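Local coordinates for protein 2-oxo-1,2-dihydroquinoline 8-monooxygenase, oxygenase component (Pseudomonas putida, PDB 1Z02) that hydroxylates 2-oxo-1,2-dihydroquinoline at carbon 8, as the trimeric oxygenase component of a Rieske-type monooxygenase that carries a [2Fe-2S] cluster and a mononuclear iron in each chain, at residues D383-V388 and T396-A401; F217-I222 and D391-T396. All coordinates share one frame; numbering follows the deposited sequence.

Contact 1 of 2, residues D383-V388 and T396-A401; sequences DDEQLV and TWRKLA
E385 and R398 approach from opposite directions, and the arginine grips the carboxylate end-on through NH1 and NH2 in a bidentate salt bridge, the two planes nearly coplanar at 10° apart. R398 NH2 lies 2.7 Å from E385 OE2, with an almost straight N-H...O angle of 173°, and R398 NH1 reaches E385 OE1 at 3.2 Å. Both oxygens use their syn lone pairs, and the partners lie almost in the guanidinium plane. R398 spans the wide separation between backbones because its chain is extended from CG to NE, while E385 starts with CG between the backbone N and the carbonyl carbon (chi1 67°) and then runs straight out. L387 CD1 adds an oblique contact, 4.1 Å from R398 NH2. The pair is buried; E214 forms a second salt bridge at R398 NE, the Y376 hydroxyl hydrogen-bonds to E385 OE1, and R87 of the second subunit lies close to both, its ion pair with E385 long and weak. With a glutamine here, R398 would probably lose the charged partner at its NH1/NH2 end and one of two acceptors holding the guanidinium flat. The bridge ties the coil following helix 380-384 to helix 392-404, with F375 of helix 363-376 against E385 and Y33 of helix 31-34 against R398.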
ATOM      1  N   ASP A 383       1.960  10.058 -23.521  1.00  8.02           N
ATOM      2  CA  ASP A 383       2.547   9.807 -24.829  1.00 10.02           C
ATOM      3  C   ASP A 383       1.577   9.098 -25.759  1.00 10.80           C
ATOM      4  O   ASP A 383       1.493   9.438 -26.938  1.00 11.77           O
ATOM      5  CB  ASP A 383       3.790   8.920 -24.729  1.00 11.77           C
ATOM      6  CG  ASP A 383       4.958   9.603 -24.071  1.00 13.80           C
ATOM      7  OD1 ASP A 383       5.976   8.917 -23.880  1.00 13.56           O
ATOM      8  OD2 ASP A 383       4.878  10.802 -23.743  1.00 13.66           O
ATOM      9  N   ASP A 384       0.855   8.112 -25.224  1.00 10.08           N
ATOM     10  CA  ASP A 384      -0.071   7.300 -26.022  1.00  9.65           C
ATOM     11  C   ASP A 384      -1.523   7.758 -26.155  1.00 10.10           C
ATOM     12  O   ASP A 384      -2.295   7.166 -26.917  1.00 10.35           O
ATOM     13  CB  ASP A 384      -0.055   5.856 -25.515  1.00 10.09           C
ATOM     14  CG  ASP A 384       1.288   5.179 -25.731  1.00 11.86           C
ATOM     15  OD1 ASP A 384       1.453   4.015 -25.302  1.00 14.08           O
ATOM     16  OD2 ASP A 384       2.180   5.814 -26.333  1.00 13.67           O
ATOM     17  N   GLU A 385      -1.917   8.787 -25.414  1.00  9.38           N
ATOM     18  CA  GLU A 385      -3.281   9.284 -25.533  1.00  9.73           C
ATOM     19  C   GLU A 385      -3.470   9.683 -27.005  1.00 11.23           C
ATOM     20  O   GLU A 385      -2.516  10.111 -27.667  1.00 10.55           O
ATOM     21  CB  GLU A 385      -3.467  10.504 -24.630  1.00 11.30           C
ATOM     22  CG  GLU A 385      -2.655  11.717 -25.067  1.00  9.01           C
ATOM     23  CD  GLU A 385      -2.725  12.868 -24.080  1.00 10.79           C
ATOM     24  OE1 GLU A 385      -3.660  12.895 -23.238  1.00  8.43           O
ATOM     25  OE2 GLU A 385      -1.840  13.755 -24.154  1.00  8.70           O
ATOM     26  N   GLN A 386      -4.679   9.524 -27.536  1.00 10.51           N
ATOM     27  CA  GLN A 386      -4.923   9.917 -28.925  1.00 10.40           C
ATOM     28  C   GLN A 386      -5.951  11.036 -28.947  1.00  9.15           C
ATOM     29  O   GLN A 386      -7.150  10.794 -29.041  1.00  8.66           O
ATOM     30  CB  GLN A 386      -5.387   8.712 -29.752  1.00 11.04           C
ATOM     31  CG  GLN A 386      -4.314   7.630 -29.810  1.00 12.57           C
ATOM     32  CD  GLN A 386      -4.565   6.571 -30.860  1.00 14.26           C
ATOM     33  OE1 GLN A 386      -4.692   6.869 -32.045  1.00 14.63           O
ATOM     34  NE2 GLN A 386      -4.618   5.324 -30.431  1.00 14.40           N
ATOM     35  N   LEU A 387      -5.458  12.266 -28.842  1.00  9.01           N
ATOM     36  CA  LEU A 387      -6.316  13.445 -28.821  1.00  9.24           C
ATOM     37  C   LEU A 387      -6.874  13.774 -30.197  1.00  9.34           C
ATOM     38  O   LEU A 387      -6.320  13.364 -31.219  1.00 10.08           O
ATOM     39  CB  LEU A 387      -5.541  14.642 -28.258  1.00  8.88           C
ATOM     40  CG  LEU A 387      -4.882  14.386 -26.890  1.00 10.05           C
ATOM     41  CD1 LEU A 387      -4.193  15.663 -26.390  1.00 11.65           C
ATOM     42  CD2 LEU A 387      -5.923  13.896 -25.899  1.00 11.94           C
ATOM     43  N   VAL A 388      -7.971  14.528 -30.215  1.00  9.77           N
ATOM     44  CA  VAL A 388      -8.620  14.895 -31.468  1.00 10.73           C
ATOM     45  C   VAL A 388      -8.863  16.395 -31.586  1.00 11.56           C
ATOM     46  O   VAL A 388      -8.406  17.176 -30.753  1.00 10.93           O
ATOM     47  CB  VAL A 388      -9.956  14.152 -31.616  1.00  9.55           C
ATOM     48  CG1 VAL A 388      -9.705  12.665 -31.811  1.00  8.47           C
ATOM     49  CG2 VAL A 388     -10.802  14.371 -30.376  1.00 11.19           C
ATOM     50  N   THR A 396      -3.931  23.620 -25.861  1.00 12.32           N
ATOM     51  CA  THR A 396      -3.595  25.030 -25.757  1.00 14.15           C
ATOM     52  C   THR A 396      -3.246  25.377 -24.316  1.00 13.62           C
ATOM     53  O   THR A 396      -2.359  26.198 -24.065  1.00 13.79           O
ATOM     54  CB  THR A 396      -4.763  25.915 -26.214  1.00 14.64           C
ATOM     55  OG1 THR A 396      -5.070  25.619 -27.577  1.00 14.36           O
ATOM     56  CG2 THR A 396      -4.397  27.393 -26.092  1.00 16.06           C
ATOM     57  N   TRP A 397      -3.947  24.754 -23.370  1.00 11.72           N
ATOM     58  CA  TRP A 397      -3.684  25.007 -21.959  1.00 11.30           C
ATOM     59  C   TRP A 397      -2.331  24.428 -21.561  1.00 10.29           C
ATOM     60  O   TRP A 397      -1.556  25.081 -20.861  1.00 12.13           O
ATOM     61  CB  TRP A 397      -4.818  24.424 -21.099  1.00 10.83           C
ATOM     62  CG  TRP A 397      -4.400  23.939 -19.730  1.00  8.28           C
ATOM     63  CD1 TRP A 397      -4.315  22.641 -19.312  1.00  9.47           C
ATOM     64  CD2 TRP A 397      -3.994  24.745 -18.618  1.00  8.72           C
ATOM     65  NE1 TRP A 397      -3.879  22.588 -18.008  1.00  7.69           N
ATOM     66  CE2 TRP A 397      -3.673  23.865 -17.557  1.00  6.87           C
ATOM     67  CE3 TRP A 397      -3.870  26.127 -18.413  1.00  6.14           C
ATOM     68  CZ2 TRP A 397      -3.230  24.321 -16.313  1.00  5.95           C
ATOM     69  CZ3 TRP A 397      -3.428  26.580 -17.175  1.00  6.83           C
ATOM     70  CH2 TRP A 397      -3.114  25.674 -16.140  1.00  4.69           C
ATOM     71  N   ARG A 398      -2.032  23.219 -22.025  1.00 10.15           N
ATOM     72  CA  ARG A 398      -0.757  22.592 -21.698  1.00 12.19           C
ATOM     73  C   ARG A 398       0.408  23.423 -22.216  1.00 11.76           C
ATOM     74  O   ARG A 398       1.408  23.595 -21.522  1.00 12.00           O
ATOM     75  CB  ARG A 398      -0.680  21.177 -22.279  1.00 11.07           C
ATOM     76  CG  ARG A 398      -1.670  20.192 -21.664  1.00 12.49           C
ATOM     77  CD  ARG A 398      -1.388  18.802 -22.171  1.00  8.12           C
ATOM     78  NE  ARG A 398      -2.449  17.859 -21.844  1.00  9.95           N
ATOM     79  CZ  ARG A 398      -2.541  16.643 -22.382  1.00  7.37           C
ATOM     80  NH1 ARG A 398      -3.530  15.828 -22.048  1.00  7.35           N
ATOM     81  NH2 ARG A 398      -1.634  16.247 -23.267  1.00  7.79           N
ATOM     82  N   LYS A 399       0.280  23.943 -23.431  1.00 12.55           N
ATOM     83  CA  LYS A 399       1.339  24.754 -24.010  1.00 12.12           C
ATOM     84  C   LYS A 399       1.584  26.040 -23.229  1.00 12.45           C
ATOM     85  O   LYS A 399       2.724  26.370 -22.922  1.00 12.98           O
ATOM     86  CB  LYS A 399       1.005  25.109 -25.456  1.00 15.42           C
ATOM     87  CG  LYS A 399       1.050  23.948 -26.420  1.00 15.41           C
ATOM     88  CD  LYS A 399       0.849  24.444 -27.834  1.00 18.72           C
ATOM     89  CE  LYS A 399       0.842  23.308 -28.834  1.00 21.73           C
ATOM     90  NZ  LYS A 399       0.751  23.831 -30.229  1.00 22.22           N
ATOM     91  N   LEU A 400       0.520  26.770 -22.912  1.00 11.59           N
ATOM     92  CA  LEU A 400       0.672  28.019 -22.182  1.00 10.80           C
ATOM     93  C   LEU A 400       1.176  27.764 -20.765  1.00 10.44           C
ATOM     94  O   LEU A 400       1.932  28.559 -20.218  1.00 10.93           O
ATOM     95  CB  LEU A 400      -0.656  28.793 -22.156  1.00 10.86           C
ATOM     96  CG  LEU A 400      -1.778  28.434 -21.174  1.00 13.00           C
ATOM     97  CD1 LEU A 400      -1.570  29.142 -19.841  1.00 11.47           C
ATOM     98  CD2 LEU A 400      -3.099  28.859 -21.769  1.00 15.52           C
ATOM     99  N   ALA A 401       0.762  26.655 -20.169  1.00 10.43           N
ATOM    100  CA  ALA A 401       1.207  26.326 -18.815  1.00 11.61           C
ATOM    101  C   ALA A 401       2.708  26.023 -18.846  1.00 11.14           C
ATOM    102  O   ALA A 401       3.452  26.401 -17.937  1.00 11.84           O
ATOM    103  CB  ALA A 401       0.436  25.125 -18.291  1.00  9.62           C
TER

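Contact 2 of 2, residues F217-I222 and D391-T396; sequences FDNAHI and DISPIT. With FE (Fe (III) ion), chain G.
The loop of F217-I222, between helices 209-216 and 222-225, lies against the first turn of helix 392-404, where I395 N bonds to D391 O and T396 N to I392 O. F217 meets this turn with its ring edge: CE1 is 3.9 Å from P394 CA, and S393 C lies in the ring plane. The ring also packs edge-to-face with W397 further along the helix. Beside it, the side chains of N219 and S393 come together, and water 1 links the segments by accepting from N219 N at 3.1 Å and making a weak bond to S393 OG. Within the helix, T396 OG1 donates to I392 O at 2.5 Å. The loop then turns to the metal. H221 NE2 binds the iron at 2.2 Å, alongside H225, D365 and two waters, while H221 ND1 gives a weak hydrogen bond to D218 OD2 at 2.7 Å. The other oxygen of D218 hydrogen-bonds to H108 of the second subunit, a cluster ligand there. D218 thus bridges a cluster histidine and an iron histidine, a route consistent with electron transfer between subunits in Rieske oxygenases.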
ATOM      1  N   PHE A 217     -12.442  22.091 -17.474  1.00 15.55           N
ATOM      2  CA  PHE A 217     -12.838  22.964 -18.576  1.00 15.13           C
ATOM      3  C   PHE A 217     -13.075  22.229 -19.890  1.00 14.73           C
ATOM      4  O   PHE A 217     -13.028  22.834 -20.959  1.00 14.49           O
ATOM      5  CB  PHE A 217     -11.810  24.093 -18.764  1.00 13.80           C
ATOM      6  CG  PHE A 217     -10.436  23.626 -19.167  1.00 14.80           C
ATOM      7  CD1 PHE A 217     -10.092  23.502 -20.516  1.00 13.16           C
ATOM      8  CD2 PHE A 217      -9.474  23.350 -18.193  1.00 13.63           C
ATOM      9  CE1 PHE A 217      -8.812  23.109 -20.890  1.00 14.41           C
ATOM     10  CE2 PHE A 217      -8.187  22.954 -18.549  1.00 13.57           C
ATOM     11  CZ  PHE A 217      -7.852  22.835 -19.902  1.00 13.84           C
ATOM     12  N   ASP A 218     -13.349  20.931 -19.798  1.00 14.91           N
ATOM     13  CA  ASP A 218     -13.630  20.117 -20.978  1.00 16.63           C
ATOM     14  C   ASP A 218     -14.986  20.558 -21.548  1.00 19.74           C
ATOM     15  O   ASP A 218     -15.968  20.665 -20.809  1.00 20.10           O
ATOM     16  CB  ASP A 218     -13.689  18.639 -20.597  1.00 16.86           C
ATOM     17  CG  ASP A 218     -13.920  17.751 -21.793  1.00 16.97           C
ATOM     18  OD1 ASP A 218     -12.935  17.383 -22.458  1.00 16.73           O
ATOM     19  OD2 ASP A 218     -15.093  17.444 -22.080  1.00 18.94           O
ATOM     20  N   ASN A 219     -15.042  20.803 -22.858  1.00 22.45           N
ATOM     21  CA  ASN A 219     -16.276  21.262 -23.482  1.00 25.43           C
ATOM     22  C   ASN A 219     -17.173  20.169 -24.023  1.00 26.67           C
ATOM     23  O   ASN A 219     -18.357  20.407 -24.232  1.00 30.21           O
ATOM     24  CB  ASN A 219     -15.970  22.236 -24.623  1.00 25.39           C
ATOM     25  CG  ASN A 219     -15.028  23.339 -24.201  1.00 27.00           C
ATOM     26  OD1 ASN A 219     -15.224  23.974 -23.168  1.00 29.60           O
ATOM     27  ND2 ASN A 219     -14.000  23.579 -25.004  1.00 26.66           N
ATOM     28  N   ALA A 220     -16.643  18.971 -24.235  1.00 27.48           N
ATOM     29  CA  ALA A 220     -17.462  17.916 -24.819  1.00 27.73           C
ATOM     30  C   ALA A 220     -17.601  16.609 -24.030  1.00 26.66           C
ATOM     31  O   ALA A 220     -16.939  15.629 -24.354  1.00 27.60           O
ATOM     32  CB  ALA A 220     -16.944  17.621 -26.221  1.00 27.07           C
ATOM     33  N   HIS A 221     -18.456  16.582 -23.005  1.00 25.68           N
ATOM     34  CA  HIS A 221     -18.673  15.345 -22.244  1.00 23.19           C
ATOM     35  C   HIS A 221     -20.087  15.262 -21.692  1.00 22.76           C
ATOM     36  O   HIS A 221     -20.308  15.174 -20.480  1.00 22.57           O
ATOM     37  CB  HIS A 221     -17.632  15.165 -21.127  1.00 21.47           C
ATOM     38  CG  HIS A 221     -17.619  16.253 -20.098  1.00 20.22           C
ATOM     39  ND1 HIS A 221     -17.188  17.536 -20.366  1.00 19.30           N
ATOM     40  CD2 HIS A 221     -17.924  16.230 -18.780  1.00 18.51           C
ATOM     41  CE1 HIS A 221     -17.223  18.253 -19.257  1.00 18.53           C
ATOM     42  NE2 HIS A 221     -17.665  17.483 -18.281  1.00 17.83           N
ATOM     43  N   ILE A 222     -21.051  15.274 -22.608  1.00 21.04           N
ATOM     44  CA  ILE A 222     -22.464  15.203 -22.240  1.00 20.45           C
ATOM     45  C   ILE A 222     -22.845  13.897 -21.527  1.00 18.91           C
ATOM     46  O   ILE A 222     -23.594  13.902 -20.549  1.00 16.14           O
ATOM     47  CB  ILE A 222     -23.371  15.358 -23.490  1.00 23.73           C
ATOM     48  CG1 ILE A 222     -24.847  15.213 -23.111  1.00 22.81           C
ATOM     49  CG2 ILE A 222     -22.983  14.335 -24.571  1.00 23.74           C
ATOM     50  CD1 ILE A 222     -25.820  15.372 -24.302  1.00 27.23           C
ATOM     51  N   ASP A 391      -9.722  18.559 -28.731  1.00 13.42           N
ATOM     52  CA  ASP A 391      -8.682  18.644 -27.720  1.00 13.34           C
ATOM     53  C   ASP A 391      -7.774  19.842 -27.917  1.00 14.00           C
ATOM     54  O   ASP A 391      -6.723  19.949 -27.295  1.00 14.01           O
ATOM     55  CB  ASP A 391      -7.883  17.343 -27.691  1.00 10.99           C
ATOM     56  CG  ASP A 391      -8.684  16.201 -27.100  1.00 11.10           C
ATOM     57  OD1 ASP A 391      -8.665  15.082 -27.655  1.00 11.57           O
ATOM     58  OD2 ASP A 391      -9.338  16.436 -26.061  1.00 11.11           O
ATOM     59  N   ILE A 392      -8.183  20.760 -28.781  1.00 15.30           N
ATOM     60  CA  ILE A 392      -7.387  21.951 -28.987  1.00 16.02           C
ATOM     61  C   ILE A 392      -7.421  22.766 -27.695  1.00 16.58           C
ATOM     62  O   ILE A 392      -6.536  23.593 -27.441  1.00 15.51           O
ATOM     63  CB  ILE A 392      -7.934  22.820 -30.131  1.00 16.82           C
ATOM     64  CG1 ILE A 392      -7.106  24.095 -30.222  1.00 17.44           C
ATOM     65  CG2 ILE A 392      -9.393  23.166 -29.882  1.00 15.66           C
ATOM     66  CD1 ILE A 392      -6.775  24.504 -31.589  1.00 20.70           C
ATOM     67  N   SER A 393      -8.451  22.534 -26.888  1.00 17.06           N
ATOM     68  CA  SER A 393      -8.596  23.235 -25.619  1.00 17.61           C
ATOM     69  C   SER A 393      -7.505  22.812 -24.648  1.00 15.55           C
ATOM     70  O   SER A 393      -6.656  23.621 -24.271  1.00 15.96           O
ATOM     71  CB  SER A 393      -9.958  22.942 -24.982  1.00 21.18           C
ATOM     72  OG  SER A 393     -11.011  23.472 -25.752  1.00 26.98           O
ATOM     73  N   PRO A 394      -7.512  21.534 -24.229  1.00 13.90           N
ATOM     74  CA  PRO A 394      -6.469  21.119 -23.290  1.00 13.19           C
ATOM     75  C   PRO A 394      -5.047  21.310 -23.819  1.00 12.37           C
ATOM     76  O   PRO A 394      -4.153  21.678 -23.057  1.00 11.53           O
ATOM     77  CB  PRO A 394      -6.819  19.653 -22.995  1.00 12.06           C
ATOM     78  CG  PRO A 394      -7.548  19.204 -24.234  1.00 12.53           C
ATOM     79  CD  PRO A 394      -8.390  20.401 -24.590  1.00 13.47           C
ATOM     80  N   ILE A 395      -4.834  21.070 -25.109  1.00 12.85           N
ATOM     81  CA  ILE A 395      -3.501  21.232 -25.688  1.00 12.02           C
ATOM     82  C   ILE A 395      -3.042  22.683 -25.552  1.00 12.42           C
ATOM     83  O   ILE A 395      -1.906  22.952 -25.150  1.00 11.35           O
ATOM     84  CB  ILE A 395      -3.482  20.801 -27.173  1.00 14.82           C
ATOM     85  CG1 ILE A 395      -3.732  19.288 -27.270  1.00 14.12           C
ATOM     86  CG2 ILE A 395      -2.149  21.180 -27.818  1.00 11.89           C
ATOM     87  CD1 ILE A 395      -3.828  18.758 -28.681  1.00 15.68           C
ATOM     88  N   THR A 396      -3.931  23.620 -25.861  1.00 12.32           N
ATOM     89  CA  THR A 396      -3.595  25.030 -25.757  1.00 14.15           C
ATOM     90  C   THR A 396      -3.246  25.377 -24.316  1.00 13.62           C
ATOM     91  O   THR A 396      -2.359  26.198 -24.065  1.00 13.79           O
ATOM     92  CB  THR A 396      -4.763  25.915 -26.214  1.00 14.64           C
ATOM     93  OG1 THR A 396      -5.070  25.619 -27.577  1.00 14.36           O
ATOM     94  CG2 THR A 396      -4.397  27.393 -26.092  1.00 16.06           C
TER
HETATM   95 FE    FE G 501     -18.167  17.927 -16.204  1.00 14.77          FE
HETATM   96  O   HOH W   1     -12.646  20.632 -24.780  1.00 26.08           O
HETATM   97  O   HOH W   2     -18.252  20.219 -16.559  1.00 20.63           O
HETATM   98  O   HOH W   3     -16.417  19.109 -15.418  1.00 31.32           O

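How the contacts relate
Contacts 1 and 2 lie with their centres 10 Å apart on helix 392-404 and share T396, contact 2 using the first turn and contact 1 the one that follows. Along the chain their segments alternate, in the order 217-222, 383-388, 391-396, 396-401, all within the ring-hydroxylase domain. They also touch directly, L387 CD1 lying 3.8 Å from I395 CG1, besides the meeting of the F217 and W397 rings. The helix therefore joins the coil after helix 380-384 to the loop carrying an iron ligand. Both contacts also border the second subunit near its Rieske cluster, where H86 of that subunit packs on L387 and hydrogen-bonds to D391, placing the helix at the interface between the two metal centres.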